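Local coordinates for transcriptional regulator, SorC family (Enterococcus faecalis, PDB 2O0M), which probably regulates transcription as a DNA-binding SorC-family protein, its activity presumably governed by a carbohydrate ligand, at residues A[108-113]-A[327-332]. Sequence-based numbering, arbitrary orientation.
Sequences QRCIVV and TWLITD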
ATOM      1  N   GLN A 108      13.065  -8.802   4.846  1.00 19.62           N
ATOM      2  CA  GLN A 108      12.768 -10.149   5.372  1.00 20.10           C
ATOM      3  C   GLN A 108      12.581 -11.172   4.264  1.00 19.40           C
ATOM      4  O   GLN A 108      13.109 -12.285   4.303  1.00 19.28           O
ATOM      5  CB  GLN A 108      11.497 -10.135   6.264  1.00 20.81           C
ATOM      6  CG  GLN A 108      10.871 -11.533   6.495  1.00 22.01           C
ATOM      7  CD  GLN A 108      10.038 -11.685   7.765  1.00 23.64           C
ATOM      8  OE1 GLN A 108       9.827 -10.750   8.526  1.00 30.22           O
ATOM      9  NE2 GLN A 108       9.551 -12.897   7.984  1.00 29.11           N
ATOM     10  N   ARG A 109      11.790 -10.798   3.282  1.00 18.70           N
ATOM     11  CA  ARG A 109      11.329 -11.763   2.332  1.00 18.89           C
ATOM     12  C   ARG A 109      10.900 -11.059   1.076  1.00 17.51           C
ATOM     13  O   ARG A 109      10.296 -10.006   1.123  1.00 16.56           O
ATOM     14  CB  ARG A 109      10.154 -12.527   2.939  1.00 20.03           C
ATOM     15  CG  ARG A 109       9.665 -13.702   2.145  1.00 24.40           C
ATOM     16  CD  ARG A 109      10.684 -14.813   2.099  1.00 30.40           C
ATOM     17  NE  ARG A 109      10.736 -15.349   0.745  1.00 32.79           N
ATOM     18  CZ  ARG A 109       9.845 -16.197   0.239  1.00 34.56           C
ATOM     19  NH1 ARG A 109       8.825 -16.639   0.971  1.00 36.21           N
ATOM     20  NH2 ARG A 109       9.981 -16.612  -1.010  1.00 35.20           N
ATOM     21  N   CYS A 110      11.230 -11.658  -0.055  1.00 16.58           N
ATOM     22  CA  CYS A 110      10.721 -11.201  -1.329  1.00 16.28           C
ATOM     23  C   CYS A 110      10.131 -12.422  -2.020  1.00 16.52           C
ATOM     24  O   CYS A 110      10.763 -13.481  -2.061  1.00 16.92           O
ATOM     25  CB  CYS A 110      11.819 -10.562  -2.178  1.00 16.04           C
ATOM     26  SG  CYS A 110      11.222 -10.011  -3.789  1.00 16.11           S
ATOM     27  N   ILE A 111       8.903 -12.281  -2.508  1.00 16.03           N
ATOM     28  CA  ILE A 111       8.254 -13.305  -3.322  1.00 16.53           C
ATOM     29  C   ILE A 111       8.211 -12.780  -4.748  1.00 15.91           C
ATOM     30  O   ILE A 111       7.669 -11.713  -4.996  1.00 15.21           O
ATOM     31  CB  ILE A 111       6.831 -13.618  -2.830  1.00 16.61           C
ATOM     32  CG1 ILE A 111       6.897 -14.171  -1.408  1.00 18.88           C
ATOM     33  CG2 ILE A 111       6.158 -14.636  -3.757  1.00 16.29           C
ATOM     34  CD1 ILE A 111       5.590 -14.128  -0.651  1.00 18.81           C
ATOM     35  N   VAL A 112       8.799 -13.532  -5.676  1.00 15.51           N
ATOM     36  CA  VAL A 112       8.850 -13.137  -7.079  1.00 15.83           C
ATOM     37  C   VAL A 112       7.924 -14.052  -7.888  1.00 15.96           C
ATOM     38  O   VAL A 112       8.185 -15.251  -8.043  1.00 15.72           O
ATOM     39  CB  VAL A 112      10.284 -13.216  -7.655  1.00 15.54           C
ATOM     40  CG1 VAL A 112      10.282 -12.873  -9.133  1.00 15.80           C
ATOM     41  CG2 VAL A 112      11.229 -12.289  -6.902  1.00 14.37           C
ATOM     42  N   VAL A 113       6.832 -13.479  -8.378  1.00 15.61           N
ATOM     43  CA  VAL A 113       5.841 -14.210  -9.155  1.00 16.08           C
ATOM     44  C   VAL A 113       6.280 -14.283 -10.614  1.00 16.17           C
ATOM     45  O   VAL A 113       6.831 -13.321 -11.157  1.00 14.69           O
ATOM     46  CB  VAL A 113       4.456 -13.526  -9.038  1.00 16.21           C
ATOM     47  CG1 VAL A 113       3.425 -14.178  -9.960  1.00 17.54           C
ATOM     48  CG2 VAL A 113       3.986 -13.561  -7.584  1.00 15.87           C
ATOM     49  N   THR A 327       9.691  -5.699   6.089  1.00 13.43           N
ATOM     50  CA  THR A 327       8.814  -5.679   4.903  1.00 13.65           C
ATOM     51  C   THR A 327       8.936  -6.986   4.097  1.00 13.70           C
ATOM     52  O   THR A 327      10.034  -7.504   3.901  1.00 14.58           O
ATOM     53  CB  THR A 327       9.123  -4.467   3.983  1.00 13.76           C
ATOM     54  OG1 THR A 327       8.884  -3.238   4.695  1.00 12.77           O
ATOM     55  CG2 THR A 327       8.256  -4.468   2.723  1.00 14.22           C
ATOM     56  N   TRP A 328       7.795  -7.518   3.671  1.00 13.13           N
ATOM     57  CA  TRP A 328       7.742  -8.564   2.653  1.00 13.58           C
ATOM     58  C   TRP A 328       7.416  -7.850   1.346  1.00 13.17           C
ATOM     59  O   TRP A 328       6.442  -7.095   1.281  1.00 12.48           O
ATOM     60  CB  TRP A 328       6.629  -9.573   2.946  1.00 15.51           C
ATOM     61  CG  TRP A 328       6.889 -10.531   4.060  1.00 17.81           C
ATOM     62  CD1 TRP A 328       7.278 -10.228   5.329  1.00 20.53           C
ATOM     63  CD2 TRP A 328       6.711 -11.952   4.023  1.00 20.04           C
ATOM     64  NE1 TRP A 328       7.392 -11.382   6.079  1.00 21.13           N
ATOM     65  CE2 TRP A 328       7.049 -12.449   5.296  1.00 20.18           C
ATOM     66  CE3 TRP A 328       6.323 -12.852   3.029  1.00 20.59           C
ATOM     67  CZ2 TRP A 328       6.996 -13.802   5.605  1.00 19.78           C
ATOM     68  CZ3 TRP A 328       6.272 -14.206   3.344  1.00 19.95           C
ATOM     69  CH2 TRP A 328       6.609 -14.660   4.617  1.00 19.99           C
ATOM     70  N   LEU A 329       8.212  -8.087   0.307  1.00 12.26           N
ATOM     71  CA  LEU A 329       7.944  -7.502  -1.006  1.00 12.23           C
ATOM     72  C   LEU A 329       7.403  -8.586  -1.927  1.00 11.46           C
ATOM     73  O   LEU A 329       8.094  -9.568  -2.202  1.00 12.41           O
ATOM     74  CB  LEU A 329       9.204  -6.883  -1.611  1.00 11.97           C
ATOM     75  CG  LEU A 329       9.083  -6.376  -3.056  1.00 13.02           C
ATOM     76  CD1 LEU A 329       8.058  -5.256  -3.174  1.00 13.23           C
ATOM     77  CD2 LEU A 329      10.428  -5.916  -3.582  1.00 13.24           C
ATOM     78  N   ILE A 330       6.166  -8.408  -2.380  1.00 10.98           N
ATOM     79  CA  ILE A 330       5.574  -9.268  -3.411  1.00 11.15           C
ATOM     80  C   ILE A 330       5.739  -8.539  -4.735  1.00 10.44           C
ATOM     81  O   ILE A 330       5.268  -7.414  -4.899  1.00 11.08           O
ATOM     82  CB  ILE A 330       4.084  -9.545  -3.172  1.00 11.24           C
ATOM     83  CG1 ILE A 330       3.904 -10.227  -1.812  1.00 11.71           C
ATOM     84  CG2 ILE A 330       3.518 -10.389  -4.321  1.00 11.29           C
ATOM     85  CD1 ILE A 330       2.483 -10.396  -1.370  1.00 11.53           C
ATOM     86  N   THR A 331       6.416  -9.179  -5.675  1.00 10.99           N
ATOM     87  CA  THR A 331       6.731  -8.546  -6.939  1.00 10.44           C
ATOM     88  C   THR A 331       6.739  -9.602  -8.045  1.00 10.47           C
ATOM     89  O   THR A 331       6.342 -10.753  -7.830  1.00 11.20           O
ATOM     90  CB  THR A 331       8.087  -7.799  -6.828  1.00 10.99           C
ATOM     91  OG1 THR A 331       8.286  -6.943  -7.963  1.00 10.64           O
ATOM     92  CG2 THR A 331       9.267  -8.756  -6.644  1.00 11.42           C
ATOM     93  N   ASP A 332       7.180  -9.210  -9.223  1.00 10.50           N
ATOM     94  CA  ASP A 332       7.248 -10.170 -10.326  1.00 10.74           C
ATOM     95  C   ASP A 332       8.627 -10.224 -10.957  1.00 11.85           C
ATOM     96  O   ASP A 332       9.517  -9.452 -10.609  1.00 11.66           O
ATOM     97  CB  ASP A 332       6.133  -9.940 -11.351  1.00 11.02           C
ATOM     98  CG  ASP A 332       6.140  -8.551 -11.958  1.00  9.94           C
ATOM     99  OD1 ASP A 332       7.173  -7.861 -11.911  1.00 12.58           O
ATOM    100  OD2 ASP A 332       5.086  -8.158 -12.509  1.00 11.74           O
TER
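Arg109 lays the start of its side chain over the indole of Trp328 where two parallel strands, 109-113 and 328-332, join at one edge of the Rossmann-like sheet of the putative sugar-binding domain, a good case of neighbours in a parallel sheet being matched by face. CG sits 3.7 Å from the centroid of the six-membered ring, 19° off its normal, a CH-pi contact, and CB lies over the same face. Because CG stands anti to the backbone N (chi1 -172°), the chain first runs across the indole; it then bends, and its guanidinium, turned 59° from the ring plane, reaches a salt bridge with Glu98 of helix 96-105. Ile111 comes at the indole differently: its CD1 meets the edge in the ring plane, 4.0 Å from CE3. Further along this face, Ile111 and Ile330 pack against helix 122-138.

On the other face, Cys110 SG lies 3.7 Å from Thr331 CG2, and beyond it Val112 CG2 and Thr331 CG2 are 4.0 Å apart, the two side chains flanking each other. Cys110 and Leu329 both meet Met101 of helix 96-105, which lies against this face, while its Glu98 reaches round the outer edge of strand 109-113 to Arg109 and the backbone N of Val112. Between the faces, Leu329 and Thr331 each use N and O to bond the neighbouring strand: Leu329 N to Arg109 O, Ile111 N to Leu329 O, Thr331 N to Ile111 O and Val113 N to Thr331 O. Strand 302-306 takes the other edge of 328-332, making the latter an inner strand.

At the C-terminal end, Asp332 caps helix 333-339: OD1 accepts from the backbone N of both Ala335 and Gly309, OD2 is hydrogen-bonded to Ser117 OG, and CB rests 3.5 Å from Val113 O.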